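Local coordinates for protein 2-dehydro-3-deoxyphosphogluconate aldolase (Vibrio fischeri, PDB 3NZR) that belongs to the KDGP aldolase family of the TIM-barrel clan and carries the parallel strands and surrounding helices of that fold, at residues Ala176-Ala179 with Lys180-Asp184; Leu197-Tyr200 with Glu201-Gln205. All blocks are in the same frame, centred on the assembly; numbering follows the deposited sequence.

Contact 1. Residues Ala176-Ala179 with Lys180-Asp184; sequences ACVA and KACAD
Four successive backbone hydrogen bonds tie residues 176-179 to residues 180-184, each running from an amide N-H to the carbonyl four positions earlier. Lys180 N reaches Ala176 O at 3.1 Å. Ala181 N binds Cys177 O in the same way. The next two bonds are shorter: Cys182 N lies 2.8 Å from Val178 O, and Ala183 N lies 2.9 Å from Ala179 O. This is regular alpha-helical geometry in the last turns of helix 172-184, the helical crossover of the beta-alpha-beta unit between parallel strands 160-163 and 188-191 of the barrel. Side chains are small on the inner side of the helix. The thiol of Cys182 stands beside its own backbone N (chi1 -79°), which turns SG back along the helix toward the preceding turn. There it meets the CG1 branch of Val178 at 4.2 Å, a loose apolar contact, and lies 3.4 Å from Val178 O. Val178 and Cys182 both rest on Leu189 of strand 188-191, while Tyr163 and Val161 of strand 160-163 touch Val178 and Cys182 respectively. Ala179 also touches Leu189, and it meets Ala210 and Val212 of the loop that follows helix 200-209. Ala181 faces helix 146-155, touching Val146 and Ile150, and its CB packs 3.6 Å from Cys177 O. Lys180 belongs to the exposed side. Its CB passes 3.6 Å from Cys177 O, but CG lies opposite the backbone N (chi1 -176°) and the chain beyond is extended, carrying NZ outward from the helix.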
loop_
_atom_site.group_PDB
_atom_site.type_symbol
_atom_site.label_atom_id
_atom_site.label_comp_id
_atom_site.label_asym_id
_atom_site.label_seq_id
_atom_site.Cartn_x
_atom_site.Cartn_y
_atom_site.Cartn_z
ATOM N N ALA A 176 17.460 -11.347 -14.044
ATOM C CA ALA A 176 18.638 -11.633 -13.253
ATOM C C ALA A 176 18.903 -10.534 -12.208
ATOM O O ALA A 176 19.297 -10.847 -11.099
ATOM C CB ALA A 176 19.876 -11.834 -14.143
ATOM N N CYS A 177 18.680 -9.266 -12.547
ATOM C CA CYS A 177 18.888 -8.179 -11.601
ATOM C C CYS A 177 17.779 -8.160 -10.521
ATOM O O CYS A 177 18.055 -7.850 -9.372
ATOM C CB CYS A 177 18.883 -6.863 -12.327
ATOM S SG CYS A 177 19.032 -5.427 -11.264
ATOM N N VAL A 178 16.562 -8.554 -10.856
ATOM C CA VAL A 178 15.518 -8.652 -9.817
ATOM C C VAL A 178 15.797 -9.745 -8.813
ATOM O O VAL A 178 15.609 -9.562 -7.591
ATOM C CB VAL A 178 14.140 -8.797 -10.444
ATOM C CG1 VAL A 178 13.101 -9.063 -9.336
ATOM C CG2 VAL A 178 13.827 -7.588 -11.271
ATOM N N ALA A 179 16.290 -10.898 -9.309
ATOM C CA ALA A 179 16.654 -12.034 -8.473
ATOM C C ALA A 179 17.782 -11.602 -7.554
ATOM O O ALA A 179 17.720 -11.896 -6.371
ATOM C CB ALA A 179 17.133 -13.247 -9.318
ATOM N N LYS A 180 18.818 -10.930 -8.082
ATOM C CA LYS A 180 19.908 -10.434 -7.221
ATOM C C LYS A 180 19.412 -9.536 -6.104
ATOM O O LYS A 180 19.777 -9.689 -4.922
ATOM C CB LYS A 180 20.909 -9.654 -8.042
ATOM C CG LYS A 180 22.143 -9.165 -7.225
ATOM C CD LYS A 180 23.213 -8.485 -8.129
ATOM C CE LYS A 180 24.637 -8.609 -7.491
ATOM N NZ LYS A 180 25.735 -8.219 -8.446
ATOM N N ALA A 181 18.513 -8.634 -6.449
ATOM C CA ALA A 181 17.960 -7.692 -5.467
ATOM C C ALA A 181 17.139 -8.461 -4.419
ATOM O O ALA A 181 17.262 -8.190 -3.215
ATOM C CB ALA A 181 17.106 -6.588 -6.158
ATOM N N CYS A 182 16.356 -9.454 -4.861
ATOM C CA CYS A 182 15.562 -10.273 -3.936
ATOM C C CYS A 182 16.484 -11.006 -2.935
ATOM O O CYS A 182 16.226 -11.051 -1.709
ATOM C CB CYS A 182 14.701 -11.271 -4.673
ATOM S SG CYS A 182 13.148 -10.509 -5.378
ATOM N N ALA A 183 17.554 -11.567 -3.475
ATOM C CA ALA A 183 18.497 -12.357 -2.682
ATOM C C ALA A 183 19.189 -11.481 -1.617
ATOM O O ALA A 183 19.289 -11.837 -0.450
ATOM C CB ALA A 183 19.513 -12.951 -3.620
ATOM N N ASP A 184 19.618 -10.313 -2.046
ATOM C CA ASP A 184 20.310 -9.330 -1.201
ATOM C C ASP A 184 19.414 -8.681 -0.098
ATOM O O ASP A 184 19.896 -8.367 0.956
ATOM C CB ASP A 184 20.899 -8.233 -2.097
ATOM C CG ASP A 184 22.133 -8.718 -2.929
ATOM O OD1 ASP A 184 22.626 -9.855 -2.708
ATOM O OD2 ASP A 184 22.602 -7.953 -3.824
#

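Contact 2. Residues Leu197-Tyr200 with Glu201-Gln205; sequences LENY and EEIMQ
Tyr200 and Met204, here selenomethionine, meet across the first turn of helix 200-209, one of the helices flanking the parallel strands of this TIM-barrel-clan protein, in a Met-aromatic contact. This is the tight side. CG of Met204 lies over one face of the Tyr200 ring, 3.6 Å from the ring centroid and only 18° off its normal, a CH-pi approach. A bend at chi2 (-58°) brings SE of Met204 to the ring obliquely, 4.7 Å from the Tyr200 centroid. In the backbone of the same pair, Met204 N donates to Tyr200 O, while the phenol OH is held by Thr243 of helix 233-247. One residue earlier, Ile203 pairs with Asn199: its N bonds Asn199 O, and CD1 of Ile203 lies alongside the Asn199 amide, 3.6 Å from Asn199 CG. That amide is itself fixed by Asp196 N and Gly194 O, and the Asn199 side chain is about 5 Å from a bound magnesium ion. The other side is loose and bridged by water. One water donates to Leu197 O and Glu201 OE2 and accepts from Glu201 N, and a second joins Glu198 O to Glu202 N. The Glu202 carboxylate divides its oxygens: OE2 forms a salt bridge with Arg172, while OE1 accepts from a third water at 2.7 Å, which also donates to Glu198 O.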
loop_
_atom_site.group_PDB
_atom_site.type_symbol
_atom_site.label_atom_id
_atom_site.label_comp_id
_atom_site.label_asym_id
_atom_site.label_seq_id
_atom_site.Cartn_x
_atom_site.Cartn_y
_atom_site.Cartn_z
ATOM N N LEU A 197 7.985 -26.000 -20.190
ATOM C CA LEU A 197 8.901 -27.076 -19.815
ATOM C C LEU A 197 10.274 -26.968 -20.429
ATOM O O LEU A 197 11.214 -27.597 -19.953
ATOM C CB LEU A 197 8.339 -28.467 -20.188
ATOM C CG LEU A 197 7.009 -28.900 -19.598
ATOM C CD1 LEU A 197 6.752 -30.391 -19.895
ATOM C CD2 LEU A 197 7.018 -28.666 -18.088
ATOM N N GLU A 198 10.415 -26.204 -21.489
ATOM C CA GLU A 198 11.706 -26.154 -22.181
ATOM C C GLU A 198 12.585 -25.058 -21.636
ATOM O O GLU A 198 13.781 -25.159 -21.736
ATOM C CB GLU A 198 11.515 -25.933 -23.697
ATOM C CG GLU A 198 10.935 -27.135 -24.389
ATOM C CD GLU A 198 9.454 -27.268 -24.154
ATOM O OE1 GLU A 198 8.729 -26.246 -23.901
ATOM O OE2 GLU A 198 9.024 -28.423 -24.223
ATOM N N ASN A 199 11.986 -24.003 -21.069
ATOM C CA ASN A 199 12.797 -22.933 -20.458
ATOM C C ASN A 199 12.780 -22.883 -18.914
ATOM O O ASN A 199 13.400 -22.023 -18.342
ATOM C CB ASN A 199 12.411 -21.553 -21.014
ATOM C CG ASN A 199 10.968 -21.169 -20.710
ATOM O OD1 ASN A 199 10.332 -21.669 -19.755
ATOM N ND2 ASN A 199 10.436 -20.275 -21.540
ATOM N N TYR A 200 12.050 -23.777 -18.273
ATOM C CA TYR A 200 11.870 -23.784 -16.811
ATOM C C TYR A 200 13.235 -23.893 -16.153
ATOM O O TYR A 200 13.574 -23.160 -15.246
ATOM C CB TYR A 200 11.025 -24.999 -16.356
ATOM C CG TYR A 200 10.859 -25.101 -14.886
ATOM C CD1 TYR A 200 10.040 -24.163 -14.174
ATOM C CD2 TYR A 200 11.473 -26.102 -14.170
ATOM C CE1 TYR A 200 9.863 -24.284 -12.814
ATOM C CE2 TYR A 200 11.334 -26.209 -12.801
ATOM C CZ TYR A 200 10.527 -25.295 -12.106
ATOM O OH TYR A 200 10.379 -25.434 -10.737
ATOM N N GLU A 201 14.014 -24.840 -16.589
ATOM C CA GLU A 201 15.311 -25.044 -15.937
ATOM C C GLU A 201 16.210 -23.810 -16.006
ATOM O O GLU A 201 16.760 -23.408 -15.003
ATOM C CB GLU A 201 15.999 -26.299 -16.460
ATOM C CG GLU A 201 15.330 -27.581 -15.929
ATOM C CD GLU A 201 15.559 -28.850 -16.807
ATOM O OE1 GLU A 201 15.883 -29.893 -16.221
ATOM O OE2 GLU A 201 15.373 -28.817 -18.052
ATOM N N GLU A 202 16.326 -23.198 -17.169
ATOM C CA GLU A 202 17.246 -22.075 -17.334
ATOM C C GLU A 202 16.770 -20.848 -16.544
ATOM O O GLU A 202 17.568 -20.138 -15.995
ATOM C CB GLU A 202 17.412 -21.710 -18.812
ATOM C CG GLU A 202 18.718 -21.009 -19.128
ATOM C CD GLU A 202 18.880 -20.712 -20.619
ATOM O OE1 GLU A 202 18.362 -21.479 -21.451
ATOM O OE2 GLU A 202 19.534 -19.698 -20.960
ATOM N N ILE A 203 15.463 -20.642 -16.497
ATOM C CA ILE A 203 14.875 -19.538 -15.727
ATOM C C ILE A 203 15.079 -19.767 -14.238
ATOM O O ILE A 203 15.486 -18.814 -13.517
ATOM C CB ILE A 203 13.393 -19.391 -16.047
ATOM C CG1 ILE A 203 13.210 -18.893 -17.476
ATOM C CG2 ILE A 203 12.665 -18.462 -15.053
ATOM C CD1 ILE A 203 11.770 -18.973 -17.943
HETATM N N MSE A 204 14.744 -20.976 -13.740
HETATM C CA MSE A 204 14.966 -21.276 -12.294
HETATM C C MSE A 204 16.479 -21.165 -11.956
HETATM O O MSE A 204 16.846 -20.575 -10.940
HETATM C CB MSE A 204 14.492 -22.674 -11.903
HETATM C CG MSE A 204 13.011 -22.881 -12.007
HETATM SE SE MSE A 204 12.092 -21.542 -10.850
HETATM C CE MSE A 204 12.575 -22.405 -9.174
ATOM N N GLN A 205 17.348 -21.704 -12.823
ATOM C CA GLN A 205 18.789 -21.600 -12.520
ATOM C C GLN A 205 19.227 -20.174 -12.299
ATOM O O GLN A 205 20.174 -19.952 -11.618
ATOM C CB GLN A 205 19.655 -22.235 -13.607
ATOM C CG GLN A 205 21.076 -22.600 -13.193
ATOM C CD GLN A 205 21.066 -23.570 -12.045
ATOM O OE1 GLN A 205 21.488 -23.246 -10.931
ATOM N NE2 GLN A 205 20.569 -24.776 -12.310
HETATM O O HOH W 1 13.644 -26.620 -18.999
HETATM O O HOH W 2 15.728 -24.953 -19.515
HETATM O O HOH W 3 16.237 -23.163 -21.769
#

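How the contacts relate
Both contacts are partly buried and lie on the outside of the parallel sheet, but they share no element: contact 1 lies wholly within helix 172-184, whereas contact 2 joins the loop before helix 200-209 to its first turn. Contact 1 is in the C-terminal part of its helix and contact 2 at the start of the next, with strand 188-191 between them in the chain. Their centres are about 17 Å apart and they do not touch. In contact 1 a complete run of backbone bonds does the polar work, with small residues facing strands and a neighbouring helix. Contact 2 has fewer such bonds; waters serve amides of the first turn, and aromatic packing replaces small-residue packing.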